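Local structure of DyP2 (Amycolatopsis sp. ATCC 39116, 4G2C) at residues A[221-234]-A[239-253]. The protein is a haem-dependent dye-decolourising peroxidase from a lignin-reactive bacterium and probably oxidises dyes and lignin-related compounds with hydrogen peroxide. Numbering follows the deposited sequence.
Sequences RSQPLFLTEDVDAE and DGVNDWDPSAPLEQV. With HEM (protoporphyrin IX containing Fe), chain C; ACT (acetate ion), chain B.
The ring of Phe226 packs against Ala248 and Val253 of the loop 239-253, and its packing illustrates how a single beta bridge can be extended by side-chain packing. In this dye peroxidase the bridge pairs Leu225 with Ser247: Leu225 N donates to Pro246 O at 2.7 Å, almost straight at 171°, while Ala248 N reaches Leu225 O along a more bent path. Beyond it, CG1 of Val253 sits over the centre of the Phe226 ring, 3.6 Å from the centroid, in a CH-pi contact. The methyl of Ala248 meets CE1, and Pro249 O and Gln252 CB border the ring edge. With CG anti to the carbonyl carbon (chi1 -51°), the phenyl group is directed at the 3-10 turn, whose Leu250 CD2 packs against CB of Phe226. Were an alanine here, the Val253 methyl would probably lose its aromatic face and a gap would be likely to open beside Ala248. At the bridge itself, Leu225 CD1 rests on Pro246 CG, and further along Glu234 lays CG against Val241 CG1. The haem end is polar: Arg221 N and Ser222 OG bond separate propionates. The Arg221 side chain, bent at chi2, turns the guanidinium edge to Glu234, so that NH1 and NH2 both grip OE2, NH1 at 2.8 Å on the syn lone pair. Asp239, whose carboxylate also has Asp333 as a partner, makes a long salt bridge, with OD1 3.8 Å from Arg221 NH2.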
loop_
_atom_site.group_PDB
_atom_site.type_symbol
_atom_site.label_atom_id
_atom_site.label_comp_id
_atom_site.label_asym_id
_atom_site.label_seq_id
_atom_site.Cartn_x
_atom_site.Cartn_y
_atom_site.Cartn_z
ATOM N N ARG A 221 -8.346 -4.231 -1.452
ATOM C CA ARG A 221 -9.587 -4.176 -2.227
ATOM C C ARG A 221 -9.810 -2.769 -2.796
ATOM O O ARG A 221 -10.183 -2.593 -3.957
ATOM C CB ARG A 221 -10.784 -4.564 -1.344
ATOM C CG ARG A 221 -12.147 -4.337 -2.007
ATOM C CD ARG A 221 -12.283 -5.181 -3.273
ATOM N NE ARG A 221 -13.566 -5.004 -3.953
ATOM C CZ ARG A 221 -13.801 -4.076 -4.871
ATOM N NH1 ARG A 221 -12.854 -3.215 -5.204
ATOM N NH2 ARG A 221 -14.990 -4.002 -5.454
ATOM N N SER A 222 -9.590 -1.771 -1.954
ATOM C CA SER A 222 -9.935 -0.397 -2.284
ATOM C C SER A 222 -8.727 0.350 -2.814
ATOM O O SER A 222 -7.823 0.700 -2.054
ATOM C CB SER A 222 -10.468 0.321 -1.041
ATOM O OG SER A 222 -10.821 1.664 -1.336
ATOM N N GLN A 223 -8.726 0.593 -4.118
ATOM C CA GLN A 223 -7.625 1.243 -4.808
ATOM C C GLN A 223 -8.137 2.437 -5.597
ATOM O O GLN A 223 -9.213 2.368 -6.192
ATOM C CB GLN A 223 -6.974 0.257 -5.793
ATOM C CG GLN A 223 -6.238 -0.919 -5.145
ATOM C CD GLN A 223 -4.877 -0.520 -4.584
ATOM O OE1 GLN A 223 -4.509 0.662 -4.579
ATOM N NE2 GLN A 223 -4.123 -1.508 -4.110
ATOM N N PRO A 224 -7.354 3.531 -5.627
ATOM C CA PRO A 224 -7.597 4.615 -6.594
ATOM C C PRO A 224 -7.441 4.088 -8.021
ATOM O O PRO A 224 -6.468 3.396 -8.303
ATOM C CB PRO A 224 -6.480 5.617 -6.284
ATOM C CG PRO A 224 -5.376 4.778 -5.670
ATOM C CD PRO A 224 -6.120 3.744 -4.851
ATOM N N LEU A 225 -8.401 4.371 -8.897
ATOM C CA LEU A 225 -8.300 3.934 -10.289
ATOM C C LEU A 225 -7.958 5.115 -11.203
ATOM O O LEU A 225 -8.745 6.055 -11.334
ATOM C CB LEU A 225 -9.592 3.249 -10.748
ATOM C CG LEU A 225 -10.045 2.072 -9.867
ATOM C CD1 LEU A 225 -11.309 1.384 -10.387
ATOM C CD2 LEU A 225 -8.894 1.064 -9.713
ATOM N N PHE A 226 -6.783 5.063 -11.824
ATOM C CA PHE A 226 -6.311 6.155 -12.668
ATOM C C PHE A 226 -6.718 5.966 -14.128
ATOM O O PHE A 226 -6.640 6.891 -14.925
ATOM C CB PHE A 226 -4.784 6.294 -12.553
ATOM C CG PHE A 226 -4.293 6.357 -11.139
ATOM C CD1 PHE A 226 -4.437 7.520 -10.396
ATOM C CD2 PHE A 226 -3.720 5.234 -10.531
ATOM C CE1 PHE A 226 -4.000 7.579 -9.075
ATOM C CE2 PHE A 226 -3.274 5.284 -9.219
ATOM C CZ PHE A 226 -3.408 6.464 -8.487
ATOM N N LEU A 227 -7.137 4.757 -14.471
ATOM C CA LEU A 227 -7.485 4.412 -15.844
ATOM C C LEU A 227 -8.992 4.256 -15.987
ATOM O O LEU A 227 -9.655 3.609 -15.164
ATOM C CB LEU A 227 -6.777 3.118 -16.269
ATOM C CG LEU A 227 -5.259 3.181 -16.055
ATOM C CD1 LEU A 227 -4.572 1.887 -16.502
ATOM C CD2 LEU A 227 -4.677 4.387 -16.779
ATOM N N THR A 228 -9.529 4.865 -17.032
ATOM C CA THR A 228 -10.966 4.887 -17.227
ATOM C C THR A 228 -11.469 3.477 -17.446
ATOM O O THR A 228 -12.577 3.142 -17.037
ATOM C CB THR A 228 -11.347 5.777 -18.425
ATOM O OG1 THR A 228 -10.946 7.127 -18.147
ATOM C CG2 THR A 228 -12.842 5.746 -18.655
ATOM N N GLU A 229 -10.634 2.660 -18.094
ATOM C CA GLU A 229 -10.943 1.256 -18.366
ATOM C C GLU A 229 -11.058 0.471 -17.055
ATOM O O GLU A 229 -11.771 -0.531 -16.975
ATOM C CB GLU A 229 -9.849 0.613 -19.248
ATOM C CG GLU A 229 -9.761 1.116 -20.705
ATOM C CD GLU A 229 -9.083 2.478 -20.858
ATOM O OE1 GLU A 229 -8.618 3.047 -19.850
ATOM O OE2 GLU A 229 -9.017 2.986 -22.001
ATOM N N ASP A 230 -10.323 0.908 -16.039
ATOM C CA ASP A 230 -10.412 0.276 -14.727
ATOM C C ASP A 230 -11.713 0.705 -14.036
ATOM O O ASP A 230 -12.363 -0.090 -13.367
ATOM C CB ASP A 230 -9.199 0.628 -13.862
ATOM C CG ASP A 230 -8.006 -0.311 -14.095
ATOM O OD1 ASP A 230 -8.186 -1.400 -14.684
ATOM O OD2 ASP A 230 -6.890 0.030 -13.650
ATOM N N VAL A 231 -12.106 1.960 -14.226
ATOM C CA VAL A 231 -13.342 2.427 -13.622
ATOM C C VAL A 231 -14.543 1.731 -14.262
ATOM O O VAL A 231 -15.487 1.337 -13.570
ATOM C CB VAL A 231 -13.473 3.957 -13.647
ATOM C CG1 VAL A 231 -14.761 4.384 -12.963
ATOM C CG2 VAL A 231 -12.267 4.600 -12.961
ATOM N N ASP A 232 -14.489 1.526 -15.570
ATOM C CA ASP A 232 -15.557 0.778 -16.237
ATOM C C ASP A 232 -15.632 -0.646 -15.702
ATOM O O ASP A 232 -16.719 -1.172 -15.453
ATOM C CB ASP A 232 -15.356 0.748 -17.758
ATOM C CG ASP A 232 -15.472 2.117 -18.386
ATOM O OD1 ASP A 232 -15.972 3.042 -17.704
ATOM O OD2 ASP A 232 -15.076 2.267 -19.562
ATOM N N ALA A 233 -14.469 -1.269 -15.542
ATOM C CA ALA A 233 -14.397 -2.643 -15.066
ATOM C C ALA A 233 -14.999 -2.756 -13.670
ATOM O O ALA A 233 -15.748 -3.688 -13.380
ATOM C CB ALA A 233 -12.937 -3.150 -15.076
ATOM N N GLU A 234 -14.652 -1.799 -12.817
ATOM C CA GLU A 234 -15.137 -1.749 -11.453
ATOM C C GLU A 234 -16.657 -1.639 -11.449
ATOM O O GLU A 234 -17.327 -2.329 -10.681
ATOM C CB GLU A 234 -14.502 -0.567 -10.716
ATOM C CG GLU A 234 -14.765 -0.518 -9.213
ATOM C CD GLU A 234 -13.929 -1.529 -8.414
ATOM O OE1 GLU A 234 -13.146 -2.291 -9.023
ATOM O OE2 GLU A 234 -14.052 -1.561 -7.168
ATOM N N ASP A 239 -19.706 -4.715 -7.115
ATOM C CA ASP A 239 -20.975 -4.204 -6.612
ATOM C C ASP A 239 -21.331 -2.879 -7.307
ATOM O O ASP A 239 -22.498 -2.571 -7.498
ATOM C CB ASP A 239 -21.027 -4.127 -5.071
ATOM C CG ASP A 239 -19.843 -3.373 -4.455
ATOM O OD1 ASP A 239 -18.730 -3.423 -5.027
ATOM O OD2 ASP A 239 -20.026 -2.746 -3.378
ATOM N N GLY A 240 -20.312 -2.134 -7.729
ATOM C CA GLY A 240 -20.513 -0.947 -8.545
ATOM C C GLY A 240 -19.708 0.254 -8.085
ATOM O O GLY A 240 -18.801 0.134 -7.251
ATOM N N VAL A 241 -20.044 1.416 -8.635
ATOM C CA VAL A 241 -19.398 2.671 -8.278
ATOM C C VAL A 241 -20.434 3.773 -8.031
ATOM O O VAL A 241 -20.185 4.935 -8.321
ATOM C CB VAL A 241 -18.466 3.132 -9.406
ATOM C CG1 VAL A 241 -17.383 2.070 -9.686
ATOM C CG2 VAL A 241 -19.270 3.420 -10.669
ATOM N N ASN A 242 -21.601 3.407 -7.504
ATOM C CA ASN A 242 -22.694 4.370 -7.321
ATOM C C ASN A 242 -22.505 5.224 -6.087
ATOM O O ASN A 242 -22.904 6.378 -6.038
ATOM C CB ASN A 242 -24.041 3.654 -7.175
ATOM C CG ASN A 242 -24.382 2.782 -8.364
ATOM O OD1 ASN A 242 -24.045 3.086 -9.515
ATOM N ND2 ASN A 242 -25.065 1.686 -8.089
ATOM N N ASP A 243 -21.917 4.628 -5.072
ATOM C CA ASP A 243 -21.811 5.273 -3.785
ATOM C C ASP A 243 -20.381 5.788 -3.604
ATOM O O ASP A 243 -20.164 6.880 -3.082
ATOM C CB ASP A 243 -22.170 4.254 -2.713
ATOM C CG ASP A 243 -22.594 4.889 -1.428
ATOM O OD1 ASP A 243 -22.341 6.107 -1.263
ATOM O OD2 ASP A 243 -23.163 4.156 -0.574
ATOM N N TRP A 244 -19.406 4.997 -4.048
ATOM C CA TRP A 244 -18.008 5.402 -3.972
ATOM C C TRP A 244 -17.384 5.471 -5.365
ATOM O O TRP A 244 -17.366 4.483 -6.092
ATOM C CB TRP A 244 -17.211 4.445 -3.071
ATOM C CG TRP A 244 -15.738 4.747 -3.062
ATOM C CD1 TRP A 244 -14.746 4.002 -3.625
ATOM C CD2 TRP A 244 -15.100 5.899 -2.491
ATOM N NE1 TRP A 244 -13.532 4.610 -3.434
ATOM C CE2 TRP A 244 -13.722 5.774 -2.736
ATOM C CE3 TRP A 244 -15.566 7.019 -1.793
ATOM C CZ2 TRP A 244 -12.800 6.724 -2.305
ATOM C CZ3 TRP A 244 -14.671 7.946 -1.366
ATOM C CH2 TRP A 244 -13.295 7.806 -1.623
ATOM N N ASP A 245 -16.897 6.649 -5.739
ATOM C CA ASP A 245 -16.180 6.826 -7.001
ATOM C C ASP A 245 -14.681 6.591 -6.730
ATOM O O ASP A 245 -14.059 7.336 -5.976
ATOM C CB ASP A 245 -16.455 8.233 -7.552
ATOM C CG ASP A 245 -15.609 8.578 -8.790
ATOM O OD1 ASP A 245 -15.248 7.660 -9.569
ATOM O OD2 ASP A 245 -15.322 9.785 -8.989
ATOM N N PRO A 246 -14.109 5.515 -7.300
ATOM C CA PRO A 246 -12.695 5.200 -7.033
ATOM C C PRO A 246 -11.717 5.915 -7.983
ATOM O O PRO A 246 -10.497 5.769 -7.824
ATOM C CB PRO A 246 -12.642 3.685 -7.250
ATOM C CG PRO A 246 -13.692 3.439 -8.313
ATOM C CD PRO A 246 -14.770 4.477 -8.110
ATOM N N SER A 247 -12.251 6.659 -8.954
ATOM C CA SER A 247 -11.442 7.457 -9.882
ATOM C C SER A 247 -10.399 8.279 -9.152
ATOM O O SER A 247 -10.643 8.797 -8.066
ATOM C CB SER A 247 -12.318 8.446 -10.668
ATOM O OG SER A 247 -13.316 7.780 -11.417
ATOM N N ALA A 248 -9.236 8.418 -9.768
ATOM C CA ALA A 248 -8.225 9.324 -9.257
ATOM C C ALA A 248 -7.538 9.938 -10.461
ATOM O O ALA A 248 -7.216 9.236 -11.412
ATOM C CB ALA A 248 -7.227 8.587 -8.378
ATOM N N PRO A 249 -7.339 11.260 -10.430
ATOM C CA PRO A 249 -6.656 11.951 -11.520
ATOM C C PRO A 249 -5.201 11.469 -11.606
ATOM O O PRO A 249 -4.639 11.067 -10.588
ATOM C CB PRO A 249 -6.700 13.416 -11.072
ATOM C CG PRO A 249 -6.816 13.348 -9.546
ATOM C CD PRO A 249 -7.689 12.160 -9.312
ATOM N N LEU A 250 -4.594 11.535 -12.786
ATOM C CA LEU A 250 -3.184 11.190 -12.928
ATOM C C LEU A 250 -2.270 11.959 -11.975
ATOM O O LEU A 250 -1.270 11.414 -11.493
ATOM C CB LEU A 250 -2.715 11.396 -14.367
ATOM C CG LEU A 250 -3.397 10.528 -15.423
ATOM C CD1 LEU A 250 -2.753 10.767 -16.796
ATOM C CD2 LEU A 250 -3.309 9.064 -15.032
ATOM N N GLU A 251 -2.598 13.214 -11.691
ATOM C CA GLU A 251 -1.772 14.002 -10.768
ATOM C C GLU A 251 -1.714 13.400 -9.356
ATOM O O GLU A 251 -0.918 13.830 -8.527
ATOM C CB GLU A 251 -2.268 15.446 -10.682
ATOM C CG GLU A 251 -3.622 15.573 -9.988
ATOM C CD GLU A 251 -4.240 16.955 -10.154
ATOM O OE1 GLU A 251 -3.512 17.892 -10.539
ATOM O OE2 GLU A 251 -5.452 17.101 -9.907
ATOM N N GLN A 252 -2.577 12.440 -9.059
ATOM C CA GLN A 252 -2.554 11.831 -7.723
ATOM C C GLN A 252 -1.474 10.736 -7.589
ATOM O O GLN A 252 -1.354 10.104 -6.552
ATOM C CB GLN A 252 -3.932 11.287 -7.327
ATOM C CG GLN A 252 -4.084 11.090 -5.811
ATOM C CD GLN A 252 -5.509 11.285 -5.320
ATOM O OE1 GLN A 252 -6.270 12.075 -5.881
ATOM N NE2 GLN A 252 -5.879 10.557 -4.274
ATOM N N VAL A 253 -0.692 10.517 -8.644
ATOM C CA VAL A 253 0.343 9.496 -8.600
ATOM C C VAL A 253 1.541 9.871 -9.465
ATOM O O VAL A 253 2.675 9.611 -9.090
ATOM C CB VAL A 253 -0.216 8.098 -8.994
ATOM C CG1 VAL A 253 -0.674 8.078 -10.451
ATOM C CG2 VAL A 253 0.810 7.014 -8.730
HETATM C CHA HEM C . -7.084 -1.002 3.558
HETATM C CHB HEM C . -4.558 -3.955 6.478
HETATM C CHC HEM C . -0.853 -0.815 6.549
HETATM C CHD HEM C . -3.671 2.425 4.316
HETATM C C1A HEM C . -6.721 -2.082 4.326
HETATM C C2A HEM C . -7.518 -3.276 4.521
HETATM C C3A HEM C . -6.814 -4.086 5.322
HETATM C C4A HEM C . -5.556 -3.440 5.657
HETATM C CMA HEM C . -7.246 -5.476 5.818
HETATM C CAA HEM C . -8.919 -3.528 3.896
HETATM C CBA HEM C . -8.750 -4.087 2.480
HETATM C CGA HEM C . -8.587 -2.991 1.452
HETATM O O1A HEM C . -9.434 -2.082 1.373
HETATM O O2A HEM C . -7.601 -3.012 0.687
HETATM C C1B HEM C . -3.331 -3.380 6.775
HETATM C C2B HEM C . -2.253 -3.943 7.587
HETATM C C3B HEM C . -1.236 -3.058 7.592
HETATM C C4B HEM C . -1.618 -1.928 6.781
HETATM C CMB HEM C . -2.310 -5.306 8.321
HETATM C CAB HEM C . 0.145 -3.159 8.277
HETATM C CBB HEM C . 0.647 -4.342 8.641
HETATM C C1C HEM C . -1.326 0.365 6.018
HETATM C C2C HEM C . -0.637 1.646 6.039
HETATM C C3C HEM C . -1.418 2.534 5.402
HETATM C C4C HEM C . -2.617 1.843 4.971
HETATM C CMC HEM C . 0.767 1.913 6.652
HETATM C CAC HEM C . -1.149 4.044 5.191
HETATM C CBC HEM C . -0.285 4.716 5.967
HETATM C C1D HEM C . -4.810 1.796 3.861
HETATM C C2D HEM C . -5.770 2.407 2.979
HETATM C C3D HEM C . -6.809 1.322 2.742
HETATM C C4D HEM C . -6.397 0.185 3.504
HETATM C CMD HEM C . -5.727 3.832 2.401
HETATM C CAD HEM C . -8.072 1.409 1.909
HETATM C CBD HEM C . -9.023 2.224 2.760
HETATM C CGD HEM C . -10.220 2.443 1.878
HETATM O O1D HEM C . -10.034 2.997 0.763
HETATM O O2D HEM C . -11.333 2.013 2.286
HETATM N NA HEM C . -5.539 -2.216 5.016
HETATM N NB HEM C . -2.895 -2.157 6.304
HETATM N NC HEM C . -2.534 0.524 5.358
HETATM N ND HEM C . -5.218 0.497 4.142
HETATM FE FE HEM C . -4.111 -0.834 5.400
HETATM C C ACT B . -13.672 8.724 -14.632
HETATM O O ACT B . -13.614 7.551 -14.198
HETATM O OXT ACT B . -14.040 9.641 -13.851
HETATM C CH3 ACT B . -13.314 9.014 -16.050
HETATM O O HOH W 1 -16.578 -1.922 -6.009
#